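PDB 1WU2: molybdopterin biosynthesis moeA protein from Pyrococcus horikoshii, which probably takes part in the last steps of molybdenum cofactor biosynthesis, where MoeA proteins insert molybdenum into the adenylylated pterin. Local coordinates for residues L7-Y10 with R11-L14; A305-N308 with L309-H313; T243-K246 with A247-C251. All blocks are in the same frame, centred on the assembly; numbering follows the deposited sequence.

Interaction 1: residues L7-Y10 with R11-L14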
ATOM      1  N   LEU A   7      -3.685 -29.418  17.782  1.00 38.16           N
ATOM      2  CA  LEU A   7      -3.613 -28.154  17.055  1.00 37.68           C
ATOM      3  C   LEU A   7      -4.453 -28.273  15.791  1.00 37.15           C
ATOM      4  O   LEU A   7      -4.283 -29.215  15.021  1.00 37.17           O
ATOM      5  CB  LEU A   7      -2.162 -27.816  16.689  1.00 37.67           C
ATOM      6  CG  LEU A   7      -1.150 -27.756  17.839  1.00 37.84           C
ATOM      7  CD1 LEU A   7       0.243 -27.474  17.313  1.00 37.92           C
ATOM      8  CD2 LEU A   7      -1.547 -26.717  18.881  1.00 37.98           C
ATOM      9  N   VAL A   8      -5.362 -27.326  15.578  1.00 36.51           N
ATOM     10  CA  VAL A   8      -6.213 -27.365  14.389  1.00 36.13           C
ATOM     11  C   VAL A   8      -5.446 -26.719  13.220  1.00 35.60           C
ATOM     12  O   VAL A   8      -4.836 -25.660  13.391  1.00 35.70           O
ATOM     13  CB  VAL A   8      -7.647 -26.735  14.612  1.00 36.14           C
ATOM     14  CG1 VAL A   8      -7.866 -26.253  16.052  1.00 36.19           C
ATOM     15  CG2 VAL A   8      -7.950 -25.620  13.627  1.00 36.23           C
ATOM     16  N   PRO A   9      -5.447 -27.359  12.047  1.00 34.81           N
ATOM     17  CA  PRO A   9      -4.742 -26.814  10.879  1.00 34.29           C
ATOM     18  C   PRO A   9      -5.160 -25.381  10.565  1.00 33.66           C
ATOM     19  O   PRO A   9      -6.277 -24.988  10.889  1.00 33.54           O
ATOM     20  CB  PRO A   9      -5.152 -27.758   9.742  1.00 34.24           C
ATOM     21  CG  PRO A   9      -5.513 -29.029  10.409  1.00 34.71           C
ATOM     22  CD  PRO A   9      -6.099 -28.647  11.736  1.00 34.86           C
ATOM     23  N   TYR A  10      -4.265 -24.617   9.947  1.00 32.99           N
ATOM     24  CA  TYR A  10      -4.522 -23.215   9.645  1.00 32.41           C
ATOM     25  C   TYR A  10      -5.750 -23.005   8.761  1.00 32.47           C
ATOM     26  O   TYR A  10      -6.556 -22.124   9.041  1.00 32.24           O
ATOM     27  CB  TYR A  10      -3.306 -22.570   8.974  1.00 32.14           C
ATOM     28  CG  TYR A  10      -3.595 -21.197   8.404  1.00 30.68           C
ATOM     29  CD1 TYR A  10      -4.089 -20.179   9.213  1.00 29.41           C
ATOM     30  CD2 TYR A  10      -3.389 -20.923   7.058  1.00 29.39           C
ATOM     31  CE1 TYR A  10      -4.366 -18.923   8.695  1.00 28.80           C
ATOM     32  CE2 TYR A  10      -3.657 -19.670   6.533  1.00 28.80           C
ATOM     33  CZ  TYR A  10      -4.147 -18.675   7.357  1.00 28.28           C
ATOM     34  OH  TYR A  10      -4.411 -17.430   6.839  1.00 27.93           O
ATOM     35  N   ARG A  11      -5.884 -23.799   7.702  1.00 32.52           N
ATOM     36  CA  ARG A  11      -6.971 -23.610   6.738  1.00 32.81           C
ATOM     37  C   ARG A  11      -8.339 -23.925   7.341  1.00 32.62           C
ATOM     38  O   ARG A  11      -9.326 -23.286   6.991  1.00 32.40           O
ATOM     39  CB  ARG A  11      -6.739 -24.436   5.468  1.00 33.00           C
ATOM     40  CG  ARG A  11      -5.568 -23.949   4.607  1.00 34.26           C
ATOM     41  CD  ARG A  11      -5.819 -22.629   3.870  1.00 35.47           C
ATOM     42  NE  ARG A  11      -4.583 -22.059   3.327  1.00 36.67           N
ATOM     43  CZ  ARG A  11      -4.449 -20.814   2.862  1.00 37.71           C
ATOM     44  NH1 ARG A  11      -5.476 -19.967   2.856  1.00 37.62           N
ATOM     45  NH2 ARG A  11      -3.271 -20.412   2.392  1.00 38.36           N
ATOM     46  N   GLU A  12      -8.391 -24.899   8.248  1.00 32.70           N
ATOM     47  CA  GLU A  12      -9.621 -25.191   8.987  1.00 32.71           C
ATOM     48  C   GLU A  12      -9.943 -24.069   9.975  1.00 32.34           C
ATOM     49  O   GLU A  12     -11.107 -23.716  10.151  1.00 32.26           O
ATOM     50  CB  GLU A  12      -9.517 -26.522   9.743  1.00 32.90           C
ATOM     51  CG  GLU A  12     -10.810 -26.919  10.457  1.00 33.83           C
ATOM     52  CD  GLU A  12     -10.739 -28.264  11.166  1.00 35.08           C
ATOM     53  OE1 GLU A  12      -9.649 -28.875  11.227  1.00 35.98           O
ATOM     54  OE2 GLU A  12     -11.793 -28.709  11.673  1.00 36.21           O
ATOM     55  N   ALA A  13      -8.911 -23.528  10.618  1.00 31.98           N
ATOM     56  CA  ALA A  13      -9.074 -22.463  11.606  1.00 31.88           C
ATOM     57  C   ALA A  13      -9.522 -21.163  10.951  1.00 31.65           C
ATOM     58  O   ALA A  13     -10.298 -20.411  11.530  1.00 31.61           O
ATOM     59  CB  ALA A  13      -7.773 -22.230  12.363  1.00 31.87           C
ATOM     60  N   LEU A  14      -9.021 -20.907   9.747  1.00 31.42           N
ATOM     61  CA  LEU A  14      -9.331 -19.681   9.028  1.00 31.27           C
ATOM     62  C   LEU A  14     -10.766 -19.730   8.527  1.00 31.13           C
ATOM     63  O   LEU A  14     -11.442 -18.710   8.495  1.00 30.88           O
ATOM     64  CB  LEU A  14      -8.364 -19.477   7.855  1.00 31.25           C
ATOM     65  CG  LEU A  14      -8.549 -18.192   7.042  1.00 31.12           C
ATOM     66  CD1 LEU A  14      -8.229 -16.966   7.891  1.00 31.21           C
ATOM     67  CD2 LEU A  14      -7.700 -18.219   5.773  1.00 30.95           C
TER
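V8 meets A13 through one methyl: CG2 reaches forward to A13 CB, 3.6 Å away, and the same two side chains also touch F276 of the neighbouring strand. P9 follows at the N-cap position. A13 N, in the plane of the P9 carbonyl, donates to P9 O at 3.0 Å with an N-H...O angle of 152°, while the proline ring lies alongside the extended side chain of E12, P9 CD being 3.6 Å from E12 OE1. Y10 opens the helix proper, and its O takes L14 N at 2.8 Å. With CG anti to its own N (chi1 169°), the phenol ring runs along the helix on the side of L14, whose CB sits over one ring face and whose CD2 lies 3.5 Å from Y10 OH. R11 bends at chi2 and brings its guanidinium in from that same side, at the CE2 rim: Y10 CE2 lies over the centre of one guanidinium face, 3.9 Å from R11 CZ, but the two planes are 59° apart, so this is no flat stack. The ring hydroxyl is hydrogen-bonded to L309 O. With the phenol cut back to an alanine, L309 O is likely to lose its hydroxyl partner, and L14 and R11 the ring they rest on. Beyond the segments, Y10 N is bonded to E380 OE2. The arrangement is that of a helix N-terminus with proline as N-cap, here starting helix 10-20 in the MoeA N-terminal region.

Interaction 2: residues A305-N308 with L309-H313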
ATOM      1  N   ALA A 305       2.206 -12.063  12.920  1.00 24.73           N
ATOM      2  CA  ALA A 305       1.844 -13.241  12.135  1.00 24.51           C
ATOM      3  C   ALA A 305       0.372 -13.605  12.332  1.00 24.30           C
ATOM      4  O   ALA A 305      -0.312 -13.994  11.387  1.00 23.92           O
ATOM      5  CB  ALA A 305       2.728 -14.409  12.513  1.00 24.59           C
ATOM      6  N   GLN A 306      -0.111 -13.466  13.562  1.00 24.12           N
ATOM      7  CA  GLN A 306      -1.512 -13.733  13.866  1.00 24.11           C
ATOM      8  C   GLN A 306      -2.436 -12.706  13.216  1.00 23.91           C
ATOM      9  O   GLN A 306      -3.551 -13.035  12.825  1.00 23.59           O
ATOM     10  CB  GLN A 306      -1.736 -13.754  15.375  1.00 24.20           C
ATOM     11  CG  GLN A 306      -1.259 -15.042  16.032  1.00 24.73           C
ATOM     12  CD  GLN A 306      -1.251 -14.966  17.545  1.00 25.18           C
ATOM     13  OE1 GLN A 306      -1.462 -13.895  18.125  1.00 24.84           O
ATOM     14  NE2 GLN A 306      -1.010 -16.102  18.192  1.00 25.08           N
ATOM     15  N   PHE A 307      -1.967 -11.467  13.091  1.00 23.90           N
ATOM     16  CA  PHE A 307      -2.776 -10.416  12.492  1.00 23.99           C
ATOM     17  C   PHE A 307      -2.896 -10.640  10.989  1.00 23.92           C
ATOM     18  O   PHE A 307      -3.988 -10.586  10.436  1.00 23.85           O
ATOM     19  CB  PHE A 307      -2.198  -9.026  12.774  1.00 24.25           C
ATOM     20  CG  PHE A 307      -2.998  -7.915  12.156  1.00 24.70           C
ATOM     21  CD1 PHE A 307      -4.024  -7.306  12.859  1.00 24.97           C
ATOM     22  CD2 PHE A 307      -2.751  -7.513  10.854  1.00 25.35           C
ATOM     23  CE1 PHE A 307      -4.776  -6.304  12.278  1.00 25.27           C
ATOM     24  CE2 PHE A 307      -3.500  -6.510  10.268  1.00 25.34           C
ATOM     25  CZ  PHE A 307      -4.513  -5.905  10.977  1.00 25.43           C
ATOM     26  N   ASN A 308      -1.770 -10.901  10.336  1.00 23.77           N
ATOM     27  CA  ASN A 308      -1.746 -11.119   8.892  1.00 23.67           C
ATOM     28  C   ASN A 308      -2.474 -12.390   8.453  1.00 23.50           C
ATOM     29  O   ASN A 308      -3.097 -12.415   7.390  1.00 23.59           O
ATOM     30  CB  ASN A 308      -0.302 -11.135   8.383  1.00 23.69           C
ATOM     31  CG  ASN A 308       0.262  -9.743   8.208  1.00 23.75           C
ATOM     32  OD1 ASN A 308      -0.021  -9.075   7.215  1.00 24.49           O
ATOM     33  ND2 ASN A 308       1.057  -9.292   9.174  1.00 24.24           N
ATOM     34  N   LEU A 309      -2.417 -13.428   9.283  1.00 23.27           N
ATOM     35  CA  LEU A 309      -2.994 -14.729   8.935  1.00 23.28           C
ATOM     36  C   LEU A 309      -4.475 -14.848   9.299  1.00 23.15           C
ATOM     37  O   LEU A 309      -5.172 -15.695   8.747  1.00 22.89           O
ATOM     38  CB  LEU A 309      -2.205 -15.871   9.597  1.00 23.25           C
ATOM     39  CG  LEU A 309      -0.787 -16.096   9.061  1.00 23.65           C
ATOM     40  CD1 LEU A 309      -0.022 -17.049   9.952  1.00 24.12           C
ATOM     41  CD2 LEU A 309      -0.815 -16.627   7.638  1.00 24.26           C
ATOM     42  N   PHE A 310      -4.959 -13.999  10.206  1.00 23.16           N
ATOM     43  CA  PHE A 310      -6.342 -14.090  10.676  1.00 23.22           C
ATOM     44  C   PHE A 310      -7.065 -12.753  10.601  1.00 23.32           C
ATOM     45  O   PHE A 310      -8.005 -12.592   9.824  1.00 23.54           O
ATOM     46  CB  PHE A 310      -6.385 -14.617  12.115  1.00 23.21           C
ATOM     47  CG  PHE A 310      -6.049 -16.074  12.237  1.00 22.78           C
ATOM     48  CD1 PHE A 310      -4.890 -16.483  12.870  1.00 22.47           C
ATOM     49  CD2 PHE A 310      -6.900 -17.039  11.720  1.00 23.18           C
ATOM     50  CE1 PHE A 310      -4.585 -17.830  12.981  1.00 22.69           C
ATOM     51  CE2 PHE A 310      -6.596 -18.392  11.833  1.00 22.55           C
ATOM     52  CZ  PHE A 310      -5.440 -18.782  12.463  1.00 22.03           C
ATOM     53  N   VAL A 311      -6.609 -11.794  11.399  1.00 23.34           N
ATOM     54  CA  VAL A 311      -7.309 -10.520  11.567  1.00 23.43           C
ATOM     55  C   VAL A 311      -7.458  -9.753  10.246  1.00 23.39           C
ATOM     56  O   VAL A 311      -8.535  -9.251   9.938  1.00 23.00           O
ATOM     57  CB  VAL A 311      -6.608  -9.614  12.611  1.00 23.38           C
ATOM     58  CG1 VAL A 311      -7.418  -8.341  12.848  1.00 23.82           C
ATOM     59  CG2 VAL A 311      -6.406 -10.357  13.926  1.00 23.38           C
ATOM     60  N   LYS A 312      -6.371  -9.677   9.482  1.00 23.47           N
ATOM     61  CA  LYS A 312      -6.341  -8.990   8.192  1.00 23.71           C
ATOM     62  C   LYS A 312      -7.475  -9.460   7.274  1.00 23.80           C
ATOM     63  O   LYS A 312      -8.137  -8.651   6.638  1.00 23.68           O
ATOM     64  CB  LYS A 312      -4.978  -9.218   7.516  1.00 23.80           C
ATOM     65  CG  LYS A 312      -4.889  -8.757   6.070  1.00 24.17           C
ATOM     66  CD  LYS A 312      -3.447  -8.703   5.570  1.00 25.07           C
ATOM     67  CE  LYS A 312      -2.916 -10.070   5.175  1.00 25.68           C
ATOM     68  NZ  LYS A 312      -1.871  -9.988   4.118  1.00 26.25           N
ATOM     69  N   HIS A 313      -7.690 -10.769   7.222  1.00 24.01           N
ATOM     70  CA  HIS A 313      -8.703 -11.358   6.348  1.00 24.17           C
ATOM     71  C   HIS A 313     -10.124 -11.205   6.886  1.00 24.28           C
ATOM     72  O   HIS A 313     -11.070 -11.133   6.107  1.00 24.17           O
ATOM     73  CB  HIS A 313      -8.373 -12.832   6.092  1.00 24.31           C
ATOM     74  CG  HIS A 313      -7.036 -13.029   5.457  1.00 24.42           C
ATOM     75  ND1 HIS A 313      -6.713 -12.495   4.228  1.00 25.39           N
ATOM     76  CD2 HIS A 313      -5.923 -13.661   5.895  1.00 25.35           C
ATOM     77  CE1 HIS A 313      -5.465 -12.807   3.929  1.00 25.55           C
ATOM     78  NE2 HIS A 313      -4.963 -13.514   4.925  1.00 25.78           N
TER
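F307 and V311, one turn apart, make the apolar part of the contact: the ring and the valine side chain cross at about a right angle, with F307 CE1 3.4 Å from V311 CG1. The ring points along the helix because its CG is anti to the backbone N (chi1 179°), which also places K312 N over the centre of one ring face. L216, L219 and V220 of helix 212-222 pack against this phenylalanine.

The backbone bonds change pattern here. L309 N reaches A305 O at 3.0 Å in the usual i to i+4 way, and F310 N makes only a weak bond to Q306 O. F307 O then passes over V311 N, 3.0 Å away but poorly angled, and takes K312 N instead at 2.7 Å, nearly straight at 170° and almost in line with the carbonyl bond.

Among the polar side chains, N308 and K312 cross obliquely. K312, bent at chi3 (80°), brings CE to 3.2 Å from N308 O, whereas its NZ goes on to a salt bridge with E325 and a hydrogen bond with Y375. N308 ND2 is bonded to F304 O, one turn back.

The i to i+5 bond and the wider turn at 309-311 are the marks of a pi-bulge, set at a buried part of helix 300-319 in the probable molybdopterin-binding domain.

Interaction 3: residues T243-K246 with A247-C251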
ATOM      1  N   THR A 243     -14.201  -7.336  29.125  1.00 50.77           N
ATOM      2  CA  THR A 243     -14.257  -7.776  27.731  1.00 50.02           C
ATOM      3  C   THR A 243     -15.700  -7.735  27.215  1.00 49.30           C
ATOM      4  O   THR A 243     -15.928  -7.621  26.013  1.00 49.17           O
ATOM      5  CB  THR A 243     -13.675  -9.215  27.604  1.00 50.01           C
ATOM      6  OG1 THR A 243     -12.245  -9.169  27.699  1.00 50.15           O
ATOM      7  CG2 THR A 243     -13.927  -9.827  26.221  1.00 49.92           C
ATOM      8  N   LEU A 244     -16.662  -7.842  28.129  1.00 48.48           N
ATOM      9  CA  LEU A 244     -18.078  -7.704  27.794  1.00 47.90           C
ATOM     10  C   LEU A 244     -18.401  -6.305  27.256  1.00 47.24           C
ATOM     11  O   LEU A 244     -19.182  -6.175  26.320  1.00 47.30           O
ATOM     12  CB  LEU A 244     -18.967  -8.026  29.003  1.00 47.87           C
ATOM     13  CG  LEU A 244     -20.294  -8.706  28.644  1.00 48.02           C
ATOM     14  CD1 LEU A 244     -20.087 -10.201  28.402  1.00 47.99           C
ATOM     15  CD2 LEU A 244     -21.340  -8.471  29.728  1.00 48.05           C
ATOM     16  N   GLU A 245     -17.803  -5.270  27.846  1.00 46.35           N
ATOM     17  CA  GLU A 245     -17.954  -3.901  27.341  1.00 45.74           C
ATOM     18  C   GLU A 245     -17.440  -3.751  25.904  1.00 45.13           C
ATOM     19  O   GLU A 245     -18.001  -2.990  25.119  1.00 44.95           O
ATOM     20  CB  GLU A 245     -17.228  -2.898  28.248  1.00 45.73           C
ATOM     21  CG  GLU A 245     -17.541  -1.436  27.936  1.00 45.83           C
ATOM     22  CD  GLU A 245     -16.612  -0.456  28.633  1.00 45.97           C
ATOM     23  OE1 GLU A 245     -16.597   0.730  28.236  1.00 45.61           O
ATOM     24  OE2 GLU A 245     -15.898  -0.864  29.576  1.00 46.35           O
ATOM     25  N   LYS A 246     -16.379  -4.485  25.574  1.00 44.35           N
ATOM     26  CA  LYS A 246     -15.742  -4.401  24.260  1.00 43.78           C
ATOM     27  C   LYS A 246     -16.616  -5.026  23.191  1.00 43.02           C
ATOM     28  O   LYS A 246     -16.765  -4.468  22.114  1.00 42.74           O
ATOM     29  CB  LYS A 246     -14.382  -5.104  24.258  1.00 43.93           C
ATOM     30  CG  LYS A 246     -13.290  -4.317  24.932  1.00 44.77           C
ATOM     31  CD  LYS A 246     -13.604  -4.086  26.399  1.00 46.08           C
ATOM     32  CE  LYS A 246     -12.381  -3.864  27.258  1.00 46.96           C
ATOM     33  NZ  LYS A 246     -12.191  -4.968  28.244  1.00 47.81           N
ATOM     34  N   ALA A 247     -17.183  -6.188  23.502  1.00 42.33           N
ATOM     35  CA  ALA A 247     -18.026  -6.928  22.570  1.00 41.79           C
ATOM     36  C   ALA A 247     -19.301  -6.156  22.226  1.00 41.30           C
ATOM     37  O   ALA A 247     -19.803  -6.246  21.104  1.00 40.93           O
ATOM     38  CB  ALA A 247     -18.369  -8.297  23.147  1.00 41.80           C
ATOM     39  N   LYS A 248     -19.809  -5.396  23.197  1.00 40.82           N
ATOM     40  CA  LYS A 248     -20.975  -4.539  22.995  1.00 40.53           C
ATOM     41  C   LYS A 248     -20.612  -3.327  22.136  1.00 40.18           C
ATOM     42  O   LYS A 248     -21.285  -3.038  21.149  1.00 40.29           O
ATOM     43  CB  LYS A 248     -21.535  -4.060  24.341  1.00 40.55           C
ATOM     44  CG  LYS A 248     -22.034  -5.169  25.270  1.00 40.91           C
ATOM     45  CD  LYS A 248     -23.027  -6.098  24.582  1.00 41.36           C
ATOM     46  CE  LYS A 248     -23.909  -6.839  25.582  1.00 41.69           C
ATOM     47  NZ  LYS A 248     -25.326  -6.375  25.526  1.00 41.86           N
ATOM     48  N   ASN A 249     -19.540  -2.635  22.515  1.00 39.76           N
ATOM     49  CA  ASN A 249     -19.096  -1.418  21.831  1.00 39.50           C
ATOM     50  C   ASN A 249     -18.581  -1.656  20.408  1.00 39.25           C
ATOM     51  O   ASN A 249     -18.627  -0.747  19.579  1.00 39.22           O
ATOM     52  CB  ASN A 249     -17.982  -0.732  22.635  1.00 39.51           C
ATOM     53  CG  ASN A 249     -18.486  -0.045  23.901  1.00 39.67           C
ATOM     54  OD1 ASN A 249     -19.683  -0.042  24.197  1.00 40.64           O
ATOM     55  ND2 ASN A 249     -17.561   0.547  24.656  1.00 38.67           N
ATOM     56  N   GLU A 250     -18.097  -2.867  20.130  1.00 38.92           N
ATOM     57  CA  GLU A 250     -17.366  -3.150  18.893  1.00 38.78           C
ATOM     58  C   GLU A 250     -17.920  -4.313  18.090  1.00 38.41           C
ATOM     59  O   GLU A 250     -18.702  -5.122  18.584  1.00 38.51           O
ATOM     60  CB  GLU A 250     -15.903  -3.458  19.204  1.00 38.92           C
ATOM     61  CG  GLU A 250     -15.000  -2.242  19.205  1.00 39.43           C
ATOM     62  CD  GLU A 250     -14.519  -1.865  20.578  1.00 40.17           C
ATOM     63  OE1 GLU A 250     -14.222  -0.675  20.780  1.00 42.35           O
ATOM     64  OE2 GLU A 250     -14.437  -2.746  21.456  1.00 42.02           O
ATOM     65  N   CYS A 251     -17.467  -4.384  16.843  1.00 37.94           N
ATOM     66  CA  CYS A 251     -17.835  -5.452  15.927  1.00 37.60           C
ATOM     67  C   CYS A 251     -16.978  -6.685  16.219  1.00 37.16           C
ATOM     68  O   CYS A 251     -17.487  -7.803  16.297  1.00 36.92           O
ATOM     69  CB  CYS A 251     -17.648  -4.993  14.477  1.00 37.69           C
ATOM     70  SG  CYS A 251     -18.264  -3.325  14.120  1.00 38.21           S
TER
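Two first torsions set the side chains at the end of this helix: E245 has CG anti to its backbone N (chi1 -170°), and N249 has CG beside its own N (chi1 -73°). They bring the two groups together one turn apart, crossing obliquely, the carboxylate and amide planes 87° apart and E245 OE1 3.7 Å from N249 ND2. The asparagine amide folds back over the helix, its CG 3.2 Å from E245 O, and that oxygen accepts N249 N at 3.0 Å.

K246 and E250 lie side by side and point the same way. Their carbon and oxygen atoms touch loosely, K246 CB 3.7 Å from E250 OE2, without a salt bridge between them: the lysine turns at chi2 and chi4 and carries NZ to E242. The hydroxyl of Y230 on strand 226-233 is bonded to both N249 ND2 and E250 OE1. E250 OE2 also stands 3.0 Å from K246 O, an approach of two acceptors that is probably unfavourable.

On the exposed side, K248 CG packs 3.2 Å from L244 O, which also receives K248 N. A247 N closes the preceding turn on T243 O at 3.2 Å. The last turn is held by a weak bond from E250 N to K246 O, and E250 leaves helical backbone angles before C251 pairs with K184. T243 and K246 both touch I188, T243 also L255 and K246 also I253. Helix 243-249 thus lies against the sheet, on the connection between parallel strands 226-233 and 252-255, which flank strand 184-190, as in a beta-alpha-beta crossover.

How the interactions relate
Interactions 1 and 2 touch directly, although they lie far apart along the chain and their centres are about 13 Å apart. Y10 OH comes to 2.7 Å from L309 O, and Y10 CD1 packs against F310 CZ at 3.8 Å, joining the start of helix 10-20 to the pi-type turn of helix 300-319. Interaction 3 belongs to the same probable molybdopterin-binding region as interaction 2 but stands apart: its centre is about 20 Å from that of interaction 2, with nearest atoms about 10 Å apart, and about 26 Å from that of interaction 1. Helix 212-222 packs against F307 of interaction 2, whereas interaction 3 packs on strands 184-190, 226-233 and 252-255.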